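Local coordinates for VMB-1 (Vibrio alginolyticus, PDB 6JV4), which probably hydrolyses the amide bond of beta-lactam antibiotics with the help of two bound zinc ions, as a subclass B1 metallo-beta-lactamase, at residues Ile75-Phe83 with Ile99-Leu110; Glu7-Lys15 with Thr57-Trp67. All coordinates share one frame; numbering follows the deposited sequence.

Overall arrangement
From the N terminus the chain runs through Glu7-Lys15 into the edge strand 13-16, then through the antiparallel strands 21-30, 36-45 and 48-52 before helix 58-70 returns to lie against that first segment. Contact 2 thus closes a loop made largely of strands. Only after it has closed does contact 1 open: strand 74-79 follows the helix, and a largely helical excursion leads to strand 100-104 and helix 105-113. The two loops run in series and neither crosses the other. Both reach the same mixed sheet: contact 1 joins two neighbouring strands within it, contact 2 lays helix 58-70 against its edge strand, and they meet where Ile65 packs against Ile99.

Contact 1: Ile75-Phe83 with Ile99-Leu110. With ZN (zinc ion), chain E.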
loop_
_atom_site.group_PDB
_atom_site.type_symbol
_atom_site.label_atom_id
_atom_site.label_comp_id
_atom_site.label_asym_id
_atom_site.label_seq_id
_atom_site.Cartn_x
_atom_site.Cartn_y
_atom_site.Cartn_z
ATOM N N ILE A 75 2.246 13.128 -12.958
ATOM C CA ILE A 75 1.940 12.507 -11.643
ATOM C C ILE A 75 0.864 13.367 -10.972
ATOM O O ILE A 75 1.167 14.489 -10.519
ATOM C CB ILE A 75 3.242 12.293 -10.847
ATOM C CG1 ILE A 75 2.919 11.864 -9.411
ATOM C CG2 ILE A 75 4.159 13.524 -10.874
ATOM C CD1 ILE A 75 2.314 10.507 -9.307
ATOM N N LYS A 76 -0.360 12.854 -10.922
ATOM C CA LYS A 76 -1.591 13.566 -10.503
ATOM C C LYS A 76 -1.825 13.430 -9.001
ATOM O O LYS A 76 -2.243 14.411 -8.342
ATOM C CB LYS A 76 -2.839 13.036 -11.222
ATOM C CG LYS A 76 -3.116 13.730 -12.544
ATOM C CD LYS A 76 -3.430 15.212 -12.377
ATOM C CE LYS A 76 -3.592 15.928 -13.699
ATOM N NZ LYS A 76 -3.944 17.353 -13.490
ATOM N N SER A 77 -1.670 12.232 -8.463
ATOM C CA SER A 77 -2.010 12.070 -7.036
ATOM C C SER A 77 -1.366 10.800 -6.514
ATOM O O SER A 77 -0.920 10.000 -7.300
ATOM C CB SER A 77 -3.497 12.058 -6.824
ATOM O OG SER A 77 -4.074 10.844 -7.323
ATOM N N ALA A 78 -1.332 10.681 -5.193
ATOM C CA ALA A 78 -0.883 9.463 -4.505
ATOM C C ALA A 78 -1.877 9.177 -3.396
ATOM O O ALA A 78 -2.408 10.132 -2.768
ATOM C CB ALA A 78 0.495 9.643 -3.957
ATOM N N VAL A 79 -2.066 7.897 -3.092
ATOM C CA VAL A 79 -2.804 7.463 -1.891
ATOM C C VAL A 79 -1.833 6.661 -1.029
ATOM O O VAL A 79 -0.990 5.905 -1.578
ATOM C CB VAL A 79 -4.065 6.642 -2.214
ATOM C CG1 VAL A 79 -3.752 5.351 -2.964
ATOM C CG2 VAL A 79 -4.880 6.352 -0.963
ATOM N N VAL A 80 -1.870 6.878 0.273
ATOM C CA VAL A 80 -0.991 6.138 1.219
ATOM C C VAL A 80 -1.864 5.179 2.012
ATOM O O VAL A 80 -2.992 5.566 2.398
ATOM C CB VAL A 80 -0.170 7.079 2.125
ATOM C CG1 VAL A 80 0.652 8.042 1.286
ATOM C CG2 VAL A 80 -1.005 7.815 3.127
ATOM N N THR A 81 -1.413 3.947 2.176
ATOM C CA THR A 81 -2.300 2.868 2.659
ATOM C C THR A 81 -2.180 2.680 4.159
ATOM O O THR A 81 -3.033 1.926 4.690
ATOM C CB THR A 81 -2.143 1.601 1.827
ATOM O OG1 THR A 81 -0.810 1.107 1.905
ATOM C CG2 THR A 81 -2.582 1.871 0.399
ATOM N N HIS A 82 -1.158 3.240 4.807
ATOM C CA HIS A 82 -1.163 3.349 6.282
ATOM C C HIS A 82 -0.117 4.354 6.730
ATOM O O HIS A 82 0.554 4.899 5.872
ATOM C CB HIS A 82 -1.042 2.024 7.009
ATOM C CG HIS A 82 0.271 1.346 6.990
ATOM N ND1 HIS A 82 0.759 0.757 5.862
ATOM C CD2 HIS A 82 1.155 1.077 7.986
ATOM C CE1 HIS A 82 1.902 0.136 6.152
ATOM N NE2 HIS A 82 2.189 0.372 7.443
ATOM N N PHE A 83 -0.124 4.688 8.018
ATOM C CA PHE A 83 0.641 5.865 8.500
ATOM C C PHE A 83 2.137 5.568 8.617
ATOM O O PHE A 83 2.894 6.552 8.792
ATOM C CB PHE A 83 0.079 6.380 9.827
ATOM C CG PHE A 83 0.467 5.600 11.046
ATOM C CD1 PHE A 83 -0.168 4.415 11.351
ATOM C CD2 PHE A 83 1.464 6.068 11.910
ATOM C CE1 PHE A 83 0.149 3.705 12.503
ATOM C CE2 PHE A 83 1.779 5.342 13.046
ATOM C CZ PHE A 83 1.095 4.206 13.368
ATOM N N ILE A 99 1.641 17.598 -5.650
ATOM C CA ILE A 99 1.001 16.323 -6.065
ATOM C C ILE A 99 -0.015 15.997 -4.969
ATOM O O ILE A 99 0.398 15.989 -3.808
ATOM C CB ILE A 99 2.063 15.226 -6.236
ATOM C CG1 ILE A 99 3.065 15.570 -7.330
ATOM C CG2 ILE A 99 1.405 13.869 -6.485
ATOM C CD1 ILE A 99 4.303 14.714 -7.298
ATOM N N LYS A 100 -1.297 15.857 -5.287
ATOM C CA LYS A 100 -2.335 15.632 -4.255
ATOM C C LYS A 100 -2.017 14.307 -3.544
ATOM O O LYS A 100 -1.614 13.354 -4.218
ATOM C CB LYS A 100 -3.752 15.532 -4.819
ATOM C CG LYS A 100 -4.248 16.763 -5.572
ATOM C CD LYS A 100 -5.761 16.809 -5.729
ATOM C CE LYS A 100 -6.237 18.176 -6.202
ATOM N NZ LYS A 100 -7.285 18.708 -5.301
ATOM N N THR A 101 -2.096 14.330 -2.235
ATOM C CA THR A 101 -1.923 13.131 -1.393
ATOM C C THR A 101 -3.239 12.821 -0.730
ATOM O O THR A 101 -3.875 13.709 -0.145
ATOM C CB THR A 101 -0.769 13.298 -0.409
ATOM O OG1 THR A 101 -0.974 14.485 0.367
ATOM C CG2 THR A 101 0.575 13.353 -1.092
ATOM N N TYR A 102 -3.600 11.547 -0.729
ATOM C CA TYR A 102 -4.862 11.101 -0.128
ATOM C C TYR A 102 -4.575 10.133 1.005
ATOM O O TYR A 102 -3.710 9.281 0.849
ATOM C CB TYR A 102 -5.706 10.350 -1.145
ATOM C CG TYR A 102 -6.368 11.245 -2.162
ATOM C CD1 TYR A 102 -7.667 11.690 -1.967
ATOM C CD2 TYR A 102 -5.663 11.716 -3.235
ATOM C CE1 TYR A 102 -8.269 12.550 -2.875
ATOM C CE2 TYR A 102 -6.249 12.571 -4.159
ATOM C CZ TYR A 102 -7.563 12.964 -3.983
ATOM O OH TYR A 102 -8.115 13.778 -4.919
ATOM N N ALA A 103 -5.257 10.323 2.120
ATOM C CA ALA A 103 -5.164 9.425 3.286
ATOM C C ALA A 103 -6.510 9.445 3.964
ATOM O O ALA A 103 -7.193 10.499 3.906
ATOM C CB ALA A 103 -4.054 9.832 4.230
ATOM N N THR A 104 -6.859 8.375 4.662
ATOM C CA THR A 104 -8.095 8.397 5.445
ATOM C C THR A 104 -7.929 9.306 6.664
ATOM O O THR A 104 -6.799 9.648 7.087
ATOM C CB THR A 104 -8.577 7.021 5.904
ATOM O OG1 THR A 104 -7.692 6.606 6.950
ATOM C CG2 THR A 104 -8.632 5.993 4.797
ATOM N N SER A 105 -9.077 9.661 7.234
ATOM C CA SER A 105 -9.163 10.401 8.518
ATOM C C SER A 105 -8.382 9.669 9.609
ATOM O O SER A 105 -7.790 10.340 10.493
ATOM C CB SER A 105 -10.619 10.626 8.907
ATOM O OG SER A 105 -11.346 9.413 9.019
ATOM N N LEU A 106 -8.437 8.352 9.638
ATOM C CA LEU A 106 -7.679 7.583 10.641
ATOM C C LEU A 106 -6.182 7.679 10.349
ATOM O O LEU A 106 -5.379 7.804 11.325
ATOM C CB LEU A 106 -8.106 6.111 10.651
ATOM C CG LEU A 106 -9.486 5.760 11.190
ATOM C CD1 LEU A 106 -9.744 4.265 11.045
ATOM C CD2 LEU A 106 -9.599 6.211 12.658
ATOM N N THR A 107 -5.761 7.555 9.102
ATOM C CA THR A 107 -4.325 7.672 8.802
ATOM C C THR A 107 -3.846 9.072 9.264
ATOM O O THR A 107 -2.752 9.203 9.867
ATOM C CB THR A 107 -4.034 7.370 7.331
ATOM O OG1 THR A 107 -4.383 6.007 7.083
ATOM C CG2 THR A 107 -2.596 7.669 6.990
ATOM N N ASN A 108 -4.592 10.126 8.921
ATOM C CA ASN A 108 -4.149 11.505 9.229
ATOM C C ASN A 108 -4.140 11.716 10.745
ATOM O O ASN A 108 -3.199 12.365 11.248
ATOM C CB ASN A 108 -4.989 12.550 8.508
ATOM C CG ASN A 108 -4.585 12.666 7.051
ATOM O OD1 ASN A 108 -3.414 12.468 6.674
ATOM N ND2 ASN A 108 -5.571 12.996 6.217
ATOM N N LYS A 109 -5.075 11.100 11.476
ATOM C CA LYS A 109 -5.038 11.095 12.964
ATOM C C LYS A 109 -3.666 10.587 13.416
ATOM O O LYS A 109 -3.046 11.224 14.331
ATOM C CB LYS A 109 -6.162 10.269 13.573
ATOM C CG LYS A 109 -6.046 10.105 15.092
ATOM C CD LYS A 109 -7.104 9.265 15.679
ATOM C CE LYS A 109 -6.929 7.775 15.435
ATOM N NZ LYS A 109 -8.031 7.002 16.056
ATOM N N LEU A 110 -3.231 9.461 12.870
ATOM C CA LEU A 110 -1.995 8.789 13.344
ATOM C C LEU A 110 -0.751 9.514 12.833
ATOM O O LEU A 110 0.229 9.605 13.611
ATOM C CB LEU A 110 -2.046 7.316 12.970
ATOM C CG LEU A 110 -3.178 6.578 13.677
ATOM C CD1 LEU A 110 -3.310 5.144 13.212
ATOM C CD2 LEU A 110 -2.968 6.612 15.173
HETATM ZN ZN ZN E . 3.431 -0.752 8.751
HETATM O O HOH W 1 -2.078 16.943 -8.250
HETATM O O HOH W 2 -5.022 6.143 4.368
#
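Ala78 sits at the tight centre of this contact, bonded through both its N and its O to strand 100-104: N donates to Lys100 O (2.9 Å), and O accepts from Tyr102 N (2.8 Å). Val80 N then reaches Tyr102 O, continuing the parallel pairing of strands 75-79 and 100-104. On one face Ser77 CB approaches the edge of the Tyr102 ring at CE2 (3.9 Å), and Val79 CG2 crosses Tyr102 CB roughly at a right angle; Ser77 OG turns to His50. Beyond the strand ends, Val80 CG2 packs on Ala103 CB (3.8 Å) and the two chains splay, bridged by a water that donates to Val80 O and Thr107 OG1 and accepts from Thr104 N. Thr107 OG1 is also bonded to Asp147. This is the αβ/βα metallo-beta-lactamase fold, where the loop after a parallel strand carries zinc ligands; here His82 NE2 binds one zinc at 2.1 Å, together with His84 and His144. Next to it Phe83 lays one ring face on Leu110 CB, 3.8 Å from the ring centroid, while Leu110 CD1 comes to 3.7 Å from Phe83 CD1. At the opposite end Ile99 CD1 closes on Ile75 CG2 (3.8 Å), the two side chains crossing at about a right angle, and Leu94 covers Ile99. The solvent side there carries Lys76 and Lys100, whose exposed side chains lead off.

Contact 2: Glu7-Lys15 with Thr57-Trp67; sequences EGTKELKLK and TTQGTKQLIEW
Gln63 reaches from the helix to two side chains of the N-terminal segment, Thr9 and Glu11. Its CB lies 4.0 Å from Leu12 CD2, and from CG the chain runs extended (chi2 159°), carrying the amide out to the turn at Thr9-Leu12. There Gln63 CD comes to 3.7 Å from Thr9 CG2, and the two amide atoms part. OE1 accepts from Thr9 OG1 (2.7 Å), which lies well above the carbonyl plane, and also touches Leu12 CB. NE2 donates an almost straight bond to Glu11 OE1 (2.8 Å, 175°), in the plane of its own amide but on the anti side of the carboxylate and tilted from that plane. Thr9 OG1 in turn accepts from the backbone N of Glu11 and of Leu12, an ST turn and ST motif in one, leaving its proton for Gln63. The helix itself starts at Thr57, an N-cap whose OG1 accepts from Gly60 N, and packs on the N-terminal sheet of the αβ/βα fold, with Leu64 against His24 and Met51. Further along both segments the contact turns apolar. Leu12 CD2 presses on Leu64 CB (3.8 Å), and Leu14 CD2 meets Leu64 CD1. Leu14 CD1 stands over the face of Trp67, 3.5 Å from the five-membered ring's centroid, a CH-pi contact on an indole that Tyr22 meets edge-to-face.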
loop_
_atom_site.group_PDB
_atom_site.type_symbol
_atom_site.label_atom_id
_atom_site.label_comp_id
_atom_site.label_asym_id
_atom_site.label_seq_id
_atom_site.Cartn_x
_atom_site.Cartn_y
_atom_site.Cartn_z
ATOM N N GLU A 7 17.363 -2.495 -15.118
ATOM C CA GLU A 7 17.771 -3.176 -13.834
ATOM C C GLU A 7 17.508 -2.273 -12.602
ATOM O O GLU A 7 17.792 -2.730 -11.462
ATOM C CB GLU A 7 19.231 -3.644 -13.922
ATOM C CG GLU A 7 20.265 -2.525 -14.022
ATOM C CD GLU A 7 21.713 -2.997 -14.051
ATOM O OE1 GLU A 7 22.174 -3.577 -13.043
ATOM O OE2 GLU A 7 22.380 -2.795 -15.086
ATOM N N GLY A 8 16.951 -1.071 -12.793
ATOM C CA GLY A 8 16.569 -0.124 -11.716
ATOM C C GLY A 8 17.755 0.692 -11.191
ATOM O O GLY A 8 18.824 0.694 -11.825
ATOM N N THR A 9 17.611 1.321 -10.034
ATOM C CA THR A 9 18.691 2.049 -9.327
ATOM C C THR A 9 19.075 1.264 -8.072
ATOM O O THR A 9 18.547 0.209 -7.855
ATOM C CB THR A 9 18.277 3.469 -8.984
ATOM O OG1 THR A 9 17.369 3.349 -7.904
ATOM C CG2 THR A 9 17.652 4.238 -10.137
ATOM N N LYS A 10 19.948 1.802 -7.240
ATOM C CA LYS A 10 20.269 1.155 -5.948
ATOM C C LYS A 10 19.114 1.361 -4.982
ATOM O O LYS A 10 19.066 0.624 -3.983
ATOM C CB LYS A 10 21.510 1.765 -5.288
ATOM C CG LYS A 10 22.794 1.575 -6.088
ATOM C CD LYS A 10 23.031 0.142 -6.442
ATOM C CE LYS A 10 24.462 -0.128 -6.856
ATOM N NZ LYS A 10 24.468 -1.235 -7.834
ATOM N N GLU A 11 18.181 2.258 -5.293
ATOM C CA GLU A 11 17.085 2.592 -4.340
ATOM C C GLU A 11 15.734 2.105 -4.875
ATOM O O GLU A 11 14.823 2.000 -4.049
ATOM C CB GLU A 11 16.983 4.091 -4.076
ATOM C CG GLU A 11 18.216 4.697 -3.409
ATOM C CD GLU A 11 19.437 4.849 -4.307
ATOM O OE1 GLU A 11 19.274 5.115 -5.491
ATOM O OE2 GLU A 11 20.593 4.699 -3.772
ATOM N N LEU A 12 15.580 1.889 -6.177
ATOM C CA LEU A 12 14.223 1.667 -6.757
ATOM C C LEU A 12 14.293 0.639 -7.872
ATOM O O LEU A 12 15.175 0.758 -8.743
ATOM C CB LEU A 12 13.703 2.998 -7.301
ATOM C CG LEU A 12 12.339 2.950 -8.006
ATOM C CD1 LEU A 12 11.262 2.650 -7.009
ATOM C CD2 LEU A 12 12.040 4.277 -8.667
ATOM N N LYS A 13 13.338 -0.281 -7.915
ATOM C CA LYS A 13 13.076 -1.142 -9.078
ATOM C C LYS A 13 11.603 -1.006 -9.471
ATOM O O LYS A 13 10.750 -0.639 -8.621
ATOM C CB LYS A 13 13.369 -2.605 -8.773
ATOM C CG LYS A 13 14.845 -2.959 -8.752
ATOM C CD LYS A 13 15.048 -4.442 -8.537
ATOM C CE LYS A 13 16.498 -4.821 -8.479
ATOM N NZ LYS A 13 16.615 -6.290 -8.540
ATOM N N LEU A 14 11.301 -1.308 -10.724
ATOM C CA LEU A 14 9.917 -1.280 -11.249
ATOM C C LEU A 14 9.648 -2.592 -11.950
ATOM O O LEU A 14 10.554 -3.110 -12.640
ATOM C CB LEU A 14 9.747 -0.113 -12.216
ATOM C CG LEU A 14 9.560 1.242 -11.562
ATOM C CD1 LEU A 14 9.935 2.345 -12.528
ATOM C CD2 LEU A 14 8.129 1.402 -11.068
ATOM N N LYS A 15 8.487 -3.186 -11.728
ATOM C CA LYS A 15 8.064 -4.398 -12.463
ATOM C C LYS A 15 6.740 -4.050 -13.109
ATOM O O LYS A 15 5.865 -3.517 -12.428
ATOM C CB LYS A 15 7.949 -5.641 -11.570
ATOM C CG LYS A 15 9.302 -6.151 -11.068
ATOM C CD LYS A 15 9.249 -7.006 -9.820
ATOM C CE LYS A 15 9.473 -8.493 -9.972
ATOM N NZ LYS A 15 9.803 -9.063 -8.632
ATOM N N THR A 57 12.329 5.233 0.305
ATOM C CA THR A 57 13.370 6.262 0.423
ATOM C C THR A 57 12.970 7.450 -0.436
ATOM O O THR A 57 12.304 7.286 -1.484
ATOM C CB THR A 57 14.792 5.790 0.078
ATOM O OG1 THR A 57 14.928 5.737 -1.321
ATOM C CG2 THR A 57 15.179 4.463 0.689
ATOM N N THR A 58 13.347 8.628 0.026
ATOM C CA THR A 58 13.097 9.883 -0.720
ATOM C C THR A 58 13.845 9.818 -2.058
ATOM O O THR A 58 13.254 10.262 -3.071
ATOM C CB THR A 58 13.465 11.102 0.145
ATOM O OG1 THR A 58 12.694 11.034 1.348
ATOM C CG2 THR A 58 13.130 12.402 -0.539
ATOM N N GLN A 59 15.060 9.254 -2.105
ATOM C CA GLN A 59 15.777 9.147 -3.398
ATOM C C GLN A 59 14.924 8.288 -4.349
ATOM O O GLN A 59 14.762 8.647 -5.515
ATOM C CB GLN A 59 17.212 8.669 -3.183
ATOM C CG GLN A 59 18.060 9.684 -2.408
ATOM C CD GLN A 59 18.179 11.019 -3.130
ATOM O OE1 GLN A 59 18.405 11.065 -4.348
ATOM N NE2 GLN A 59 17.997 12.119 -2.404
ATOM N N GLY A 60 14.376 7.182 -3.863
ATOM C CA GLY A 60 13.536 6.316 -4.715
ATOM C C GLY A 60 12.294 7.060 -5.182
ATOM O O GLY A 60 11.923 6.864 -6.343
ATOM N N THR A 61 11.631 7.846 -4.327
ATOM C CA THR A 61 10.421 8.610 -4.729
ATOM C C THR A 61 10.795 9.628 -5.822
ATOM O O THR A 61 10.094 9.745 -6.868
ATOM C CB THR A 61 9.729 9.260 -3.534
ATOM O OG1 THR A 61 9.450 8.223 -2.577
ATOM C CG2 THR A 61 8.494 10.013 -3.948
ATOM N N LYS A 62 11.919 10.309 -5.644
ATOM C CA LYS A 62 12.361 11.282 -6.677
ATOM C C LYS A 62 12.656 10.539 -7.983
ATOM O O LYS A 62 12.237 11.024 -9.067
ATOM C CB LYS A 62 13.602 12.032 -6.187
ATOM C CG LYS A 62 13.296 13.048 -5.113
ATOM C CD LYS A 62 14.516 13.818 -4.652
ATOM C CE LYS A 62 14.133 14.851 -3.624
ATOM N NZ LYS A 62 15.266 15.752 -3.306
ATOM N N GLN A 63 13.295 9.370 -7.911
ATOM C CA GLN A 63 13.612 8.563 -9.121
ATOM C C GLN A 63 12.306 8.095 -9.781
ATOM O O GLN A 63 12.209 8.099 -11.042
ATOM C CB GLN A 63 14.497 7.382 -8.771
ATOM C CG GLN A 63 15.906 7.807 -8.352
ATOM C CD GLN A 63 16.577 6.716 -7.549
ATOM O OE1 GLN A 63 16.068 5.610 -7.424
ATOM N NE2 GLN A 63 17.762 6.999 -7.003
ATOM N N LEU A 64 11.314 7.736 -8.959
ATOM C CA LEU A 64 10.020 7.264 -9.509
ATOM C C LEU A 64 9.336 8.427 -10.243
ATOM O O LEU A 64 8.794 8.192 -11.347
ATOM C CB LEU A 64 9.132 6.734 -8.382
ATOM C CG LEU A 64 7.801 6.147 -8.858
ATOM C CD1 LEU A 64 8.011 5.056 -9.896
ATOM C CD2 LEU A 64 6.986 5.633 -7.673
ATOM N N ILE A 65 9.328 9.614 -9.662
ATOM C CA ILE A 65 8.720 10.817 -10.316
ATOM C C ILE A 65 9.449 11.082 -11.639
ATOM O O ILE A 65 8.769 11.309 -12.680
ATOM C CB ILE A 65 8.756 12.012 -9.365
ATOM C CG1 ILE A 65 7.734 11.823 -8.238
ATOM C CG2 ILE A 65 8.540 13.344 -10.086
ATOM C CD1 ILE A 65 7.979 12.721 -7.080
ATOM N N GLU A 66 10.773 10.977 -11.658
ATOM C CA GLU A 66 11.562 11.189 -12.916
ATOM C C GLU A 66 11.120 10.164 -13.959
ATOM O O GLU A 66 10.925 10.533 -15.142
ATOM C CB GLU A 66 13.076 11.092 -12.664
ATOM C CG GLU A 66 13.642 12.275 -11.912
ATOM C CD GLU A 66 14.962 12.052 -11.172
ATOM O OE1 GLU A 66 15.277 12.886 -10.262
ATOM O OE2 GLU A 66 15.683 11.050 -11.487
ATOM N N TRP A 67 10.993 8.895 -13.583
ATOM C CA TRP A 67 10.619 7.812 -14.526
ATOM C C TRP A 67 9.232 8.060 -15.084
ATOM O O TRP A 67 9.063 7.921 -16.319
ATOM C CB TRP A 67 10.680 6.451 -13.853
ATOM C CG TRP A 67 10.237 5.316 -14.712
ATOM C CD1 TRP A 67 11.001 4.584 -15.571
ATOM C CD2 TRP A 67 8.936 4.703 -14.710
ATOM N NE1 TRP A 67 10.260 3.566 -16.115
ATOM C CE2 TRP A 67 8.985 3.626 -15.620
ATOM C CE3 TRP A 67 7.732 4.992 -14.070
ATOM C CZ2 TRP A 67 7.882 2.811 -15.875
ATOM C CZ3 TRP A 67 6.635 4.197 -14.336
ATOM C CH2 TRP A 67 6.707 3.133 -15.236
#